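Local coordinates for amorpha-4,11-diene synthase (Artemisia annua, PDB 4GAX), which probably cyclises farnesyl diphosphate to sesquiterpenes such as amorpha-4,11-diene or, in this engineered variant, alpha-bisabolol, at residues L153-Y164 with A180-I191. Residues are numbered along the deposited sequence; the frame is centred on the assembly and turned at random.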
loop_
_atom_site.group_PDB
_atom_site.type_symbol
_atom_site.label_atom_id
_atom_site.label_comp_id
_atom_site.label_asym_id
_atom_site.label_seq_id
_atom_site.Cartn_x
_atom_site.Cartn_y
_atom_site.Cartn_z
ATOM N N LEU A 153 -28.749 14.291 8.522
ATOM C CA LEU A 153 -27.552 13.504 8.245
ATOM C C LEU A 153 -27.398 12.372 9.241
ATOM O O LEU A 153 -27.102 11.240 8.857
ATOM C CB LEU A 153 -26.297 14.379 8.305
ATOM C CG LEU A 153 -26.083 15.344 7.143
ATOM C CD1 LEU A 153 -24.751 16.070 7.298
ATOM C CD2 LEU A 153 -26.149 14.584 5.825
ATOM N N LYS A 154 -27.587 12.692 10.522
ATOM C CA LYS A 154 -27.361 11.742 11.606
ATOM C C LYS A 154 -28.405 10.639 11.578
ATOM O O LYS A 154 -28.179 9.541 12.083
ATOM C CB LYS A 154 -27.408 12.453 12.958
ATOM C CG LYS A 154 -27.387 13.969 12.865
ATOM C CD LYS A 154 -28.057 14.585 14.089
ATOM C CE LYS A 154 -27.176 15.645 14.736
ATOM N NZ LYS A 154 -27.295 15.612 16.221
ATOM N N ASN A 155 -29.556 10.937 10.987
ATOM C CA ASN A 155 -30.624 9.955 10.907
ATOM C C ASN A 155 -30.568 9.180 9.600
ATOM O O ASN A 155 -31.594 8.800 9.034
ATOM C CB ASN A 155 -31.984 10.617 11.124
ATOM C CG ASN A 155 -32.104 11.233 12.501
ATOM O OD1 ASN A 155 -32.182 10.523 13.505
ATOM N ND2 ASN A 155 -32.105 12.562 12.560
ATOM N N HIS A 156 -29.345 8.958 9.129
ATOM C CA HIS A 156 -29.106 8.128 7.960
ATOM C C HIS A 156 -27.697 7.550 7.987
ATOM O O HIS A 156 -26.741 8.190 7.533
ATOM C CB HIS A 156 -29.309 8.917 6.671
ATOM C CG HIS A 156 -29.023 8.118 5.439
ATOM N ND1 HIS A 156 -28.389 8.647 4.336
ATOM C CD2 HIS A 156 -29.267 6.818 5.146
ATOM C CE1 HIS A 156 -28.262 7.711 3.413
ATOM N NE2 HIS A 156 -28.784 6.591 3.878
ATOM N N VAL A 157 -27.578 6.330 8.498
ATOM C CA VAL A 157 -26.276 5.709 8.707
ATOM C C VAL A 157 -25.430 5.634 7.443
ATOM O O VAL A 157 -24.250 5.997 7.460
ATOM C CB VAL A 157 -26.410 4.295 9.295
ATOM C CG1 VAL A 157 -25.034 3.728 9.625
ATOM C CG2 VAL A 157 -27.287 4.324 10.533
ATOM N N GLU A 158 -26.019 5.164 6.344
ATOM C CA GLU A 158 -25.243 4.995 5.117
ATOM C C GLU A 158 -24.644 6.320 4.630
ATOM O O GLU A 158 -23.512 6.358 4.151
ATOM C CB GLU A 158 -26.077 4.350 4.008
ATOM C CG GLU A 158 -25.214 3.724 2.920
ATOM C CD GLU A 158 -25.997 3.368 1.668
ATOM O OE1 GLU A 158 -27.239 3.523 1.672
ATOM O OE2 GLU A 158 -25.364 2.937 0.678
ATOM N N GLY A 159 -25.405 7.402 4.761
ATOM C CA GLY A 159 -24.930 8.711 4.368
ATOM C C GLY A 159 -23.835 9.197 5.294
ATOM O O GLY A 159 -22.872 9.823 4.842
ATOM N N LEU A 160 -23.992 8.928 6.590
ATOM C CA LEU A 160 -23.019 9.364 7.589
ATOM C C LEU A 160 -21.701 8.674 7.327
ATOM O O LEU A 160 -20.634 9.290 7.378
ATOM C CB LEU A 160 -23.475 8.997 8.998
ATOM C CG LEU A 160 -24.185 10.058 9.819
ATOM C CD1 LEU A 160 -24.493 9.518 11.217
ATOM C CD2 LEU A 160 -23.328 11.300 9.883
ATOM N N LEU A 161 -21.787 7.375 7.063
ATOM C CA LEU A 161 -20.615 6.585 6.723
ATOM C C LEU A 161 -19.943 7.055 5.446
ATOM O O LEU A 161 -18.713 7.093 5.381
ATOM C CB LEU A 161 -20.986 5.106 6.594
ATOM C CG LEU A 161 -20.684 4.206 7.782
ATOM C CD1 LEU A 161 -21.161 2.796 7.454
ATOM C CD2 LEU A 161 -19.182 4.227 8.082
ATOM N N GLU A 162 -20.729 7.389 4.420
ATOM C CA GLU A 162 -20.137 7.876 3.172
ATOM C C GLU A 162 -19.380 9.178 3.407
ATOM O O GLU A 162 -18.332 9.429 2.792
ATOM C CB GLU A 162 -21.199 8.086 2.075
ATOM C CG GLU A 162 -21.782 6.806 1.491
ATOM C CD GLU A 162 -22.807 7.074 0.380
ATOM O OE1 GLU A 162 -23.253 8.238 0.229
ATOM O OE2 GLU A 162 -23.158 6.118 -0.352
ATOM N N LEU A 163 -19.914 10.016 4.288
ATOM C CA LEU A 163 -19.273 11.297 4.580
ATOM C C LEU A 163 -17.976 11.077 5.348
ATOM O O LEU A 163 -16.944 11.700 5.054
ATOM C CB LEU A 163 -20.229 12.192 5.386
ATOM C CG LEU A 163 -19.631 13.489 5.935
ATOM C CD1 LEU A 163 -19.125 14.413 4.814
ATOM C CD2 LEU A 163 -20.693 14.203 6.783
ATOM N N TYR A 164 -18.026 10.178 6.325
ATOM C CA TYR A 164 -16.837 9.827 7.085
ATOM C C TYR A 164 -15.727 9.351 6.131
ATOM O O TYR A 164 -14.586 9.820 6.197
ATOM C CB TYR A 164 -17.169 8.762 8.128
ATOM C CG TYR A 164 -15.948 8.121 8.752
ATOM C CD1 TYR A 164 -15.290 8.718 9.826
ATOM C CD2 TYR A 164 -15.452 6.911 8.269
ATOM C CE1 TYR A 164 -14.139 8.112 10.401
ATOM C CE2 TYR A 164 -14.314 6.306 8.832
ATOM C CZ TYR A 164 -13.667 6.907 9.889
ATOM O OH TYR A 164 -12.547 6.293 10.430
ATOM N N ALA A 180 -16.315 17.642 9.412
ATOM C CA ALA A 180 -17.129 16.460 9.110
ATOM C C ALA A 180 -16.565 15.217 9.780
ATOM O O ALA A 180 -17.311 14.299 10.142
ATOM C CB ALA A 180 -17.252 16.254 7.597
ATOM N N LEU A 181 -15.243 15.180 9.952
ATOM C CA LEU A 181 -14.612 14.014 10.565
ATOM C C LEU A 181 -15.004 13.934 12.039
ATOM O O LEU A 181 -15.381 12.870 12.543
ATOM C CB LEU A 181 -13.085 14.070 10.414
ATOM C CG LEU A 181 -12.331 12.921 11.113
ATOM C CD1 LEU A 181 -12.889 11.547 10.694
ATOM C CD2 LEU A 181 -10.823 12.978 10.842
ATOM N N VAL A 182 -14.949 15.069 12.727
ATOM C CA VAL A 182 -15.341 15.123 14.134
ATOM C C VAL A 182 -16.818 14.754 14.310
ATOM O O VAL A 182 -17.171 13.972 15.198
ATOM C CB VAL A 182 -15.060 16.523 14.733
ATOM C CG1 VAL A 182 -15.674 16.654 16.131
ATOM C CG2 VAL A 182 -13.561 16.777 14.781
ATOM N N PHE A 183 -17.667 15.302 13.446
ATOM C CA PHE A 183 -19.116 15.075 13.491
ATOM C C PHE A 183 -19.455 13.587 13.262
ATOM O O PHE A 183 -20.100 12.941 14.089
ATOM C CB PHE A 183 -19.786 15.983 12.441
ATOM C CG PHE A 183 -21.277 15.784 12.299
ATOM C CD1 PHE A 183 -22.160 16.372 13.196
ATOM C CD2 PHE A 183 -21.790 15.045 11.243
ATOM C CE1 PHE A 183 -23.529 16.194 13.060
ATOM C CE2 PHE A 183 -23.163 14.862 11.098
ATOM C CZ PHE A 183 -24.028 15.438 12.005
ATOM N N THR A 184 -18.984 13.033 12.155
ATOM C CA THR A 184 -19.293 11.644 11.832
ATOM C C THR A 184 -18.725 10.669 12.852
ATOM O O THR A 184 -19.406 9.716 13.243
ATOM C CB THR A 184 -18.807 11.266 10.430
ATOM O OG1 THR A 184 -17.400 11.494 10.349
ATOM C CG2 THR A 184 -19.515 12.132 9.371
ATOM N N GLN A 185 -17.489 10.908 13.291
ATOM C CA GLN A 185 -16.860 10.051 14.312
ATOM C C GLN A 185 -17.698 9.962 15.567
ATOM O O GLN A 185 -17.893 8.871 16.120
ATOM C CB GLN A 185 -15.471 10.574 14.692
ATOM C CG GLN A 185 -14.314 9.895 13.981
ATOM C CD GLN A 185 -12.970 10.454 14.418
ATOM O OE1 GLN A 185 -12.910 11.429 15.174
ATOM N NE2 GLN A 185 -11.885 9.842 13.944
ATOM N N SER A 186 -18.195 11.108 16.029
ATOM C CA SER A 186 -18.948 11.126 17.280
ATOM C C SER A 186 -20.296 10.460 17.097
ATOM O O SER A 186 -20.731 9.689 17.945
ATOM C CB SER A 186 -19.132 12.552 17.821
ATOM O OG SER A 186 -19.981 13.321 16.987
ATOM N N HIS A 187 -20.957 10.746 15.981
ATOM C CA HIS A 187 -22.267 10.144 15.755
ATOM C C HIS A 187 -22.187 8.661 15.398
ATOM O O HIS A 187 -22.965 7.864 15.918
ATOM C CB HIS A 187 -23.067 10.951 14.735
ATOM C CG HIS A 187 -23.594 12.233 15.299
ATOM N ND1 HIS A 187 -22.883 13.417 15.256
ATOM C CD2 HIS A 187 -24.732 12.504 15.982
ATOM C CE1 HIS A 187 -23.578 14.364 15.860
ATOM N NE2 HIS A 187 -24.704 13.841 16.304
ATOM N N LEU A 188 -21.238 8.298 14.535
ATOM C CA LEU A 188 -21.052 6.894 14.164
ATOM C C LEU A 188 -20.691 6.006 15.356
ATOM O O LEU A 188 -21.197 4.881 15.468
ATOM C CB LEU A 188 -20.040 6.757 13.018
ATOM C CG LEU A 188 -20.527 7.229 11.634
ATOM C CD1 LEU A 188 -19.376 7.294 10.635
ATOM C CD2 LEU A 188 -21.648 6.329 11.095
ATOM N N SER A 189 -19.839 6.511 16.255
ATOM C CA SER A 189 -19.468 5.781 17.467
ATOM C C SER A 189 -20.689 5.377 18.284
ATOM O O SER A 189 -20.807 4.224 18.736
ATOM C CB SER A 189 -18.561 6.629 18.359
ATOM O OG SER A 189 -17.261 6.715 17.817
ATOM N N ILE A 190 -21.583 6.343 18.478
ATOM C CA ILE A 190 -22.799 6.142 19.263
ATOM C C ILE A 190 -23.742 5.180 18.544
ATOM O O ILE A 190 -24.293 4.272 19.156
ATOM C CB ILE A 190 -23.565 7.464 19.464
ATOM C CG1 ILE A 190 -22.755 8.435 20.320
ATOM C CG2 ILE A 190 -24.914 7.212 20.128
ATOM C CD1 ILE A 190 -23.404 9.809 20.423
ATOM N N ILE A 191 -23.931 5.387 17.245
ATOM C CA ILE A 191 -24.855 4.552 16.488
ATOM C C ILE A 191 -24.390 3.092 16.511
ATOM O O ILE A 191 -25.187 2.181 16.718
ATOM C CB ILE A 191 -25.024 5.064 15.038
ATOM C CG1 ILE A 191 -25.674 6.449 15.050
ATOM C CG2 ILE A 191 -25.885 4.117 14.232
ATOM C CD1 ILE A 191 -25.634 7.149 13.692
#
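In the helical N-terminal domain of a plant terpene synthase, L160 of helix 157-167 lodges as a knob among F183, T184, H187 and L188 of helix 175-194. Its two methyls part company: CD1 meets CD1 of I191 at 3.6 Å, while CD2 touches both CE2 of F183 and CG2 of T184. One turn on, Y164 fills a second hole, lined by L181, T184, Q185 and L188. With CG anti to the backbone N (chi1 167°), its ring reaches across the partner helix and presents an in-plane edge to T184, whose OG1 is 3.5 Å from Y164 CD1; the phenol oxygen bonds instead to the carbonyl of A209.

Such knobs-into-holes interlocking joins two consecutive helices of the all-alpha domain across a short connection, their segment axes 9.2 Å apart and their directions 139° apart, obliquely antiparallel. T184 divides its two branches: CG2 packs 3.5 Å from L163 CD2, whereas OG1 donates back to A180 O, 2.8 Å away, so the hydroxyl is satisfied within its own helix.

A single polar link closes the end of the interface, where the poorly ordered K154 gives NZ to H187 NE2 over 3.1 Å, approaching 31° out of the imidazole plane. The other ring nitrogen, ND1, donates to F183 O at 3.1 Å, which fixes the rotation of the ring and leaves NE2 facing K154 as an acceptor. F183, whose ring also stacks with F149, crosses the aliphatic part of K154 at about a right angle, CZ 3.8 Å from K154 CG. A leucine in place of H187 would probably leave the ammonium of K154 without its mate here and deprive F183 O of one of its two side-chain donors, the other being S186 OG.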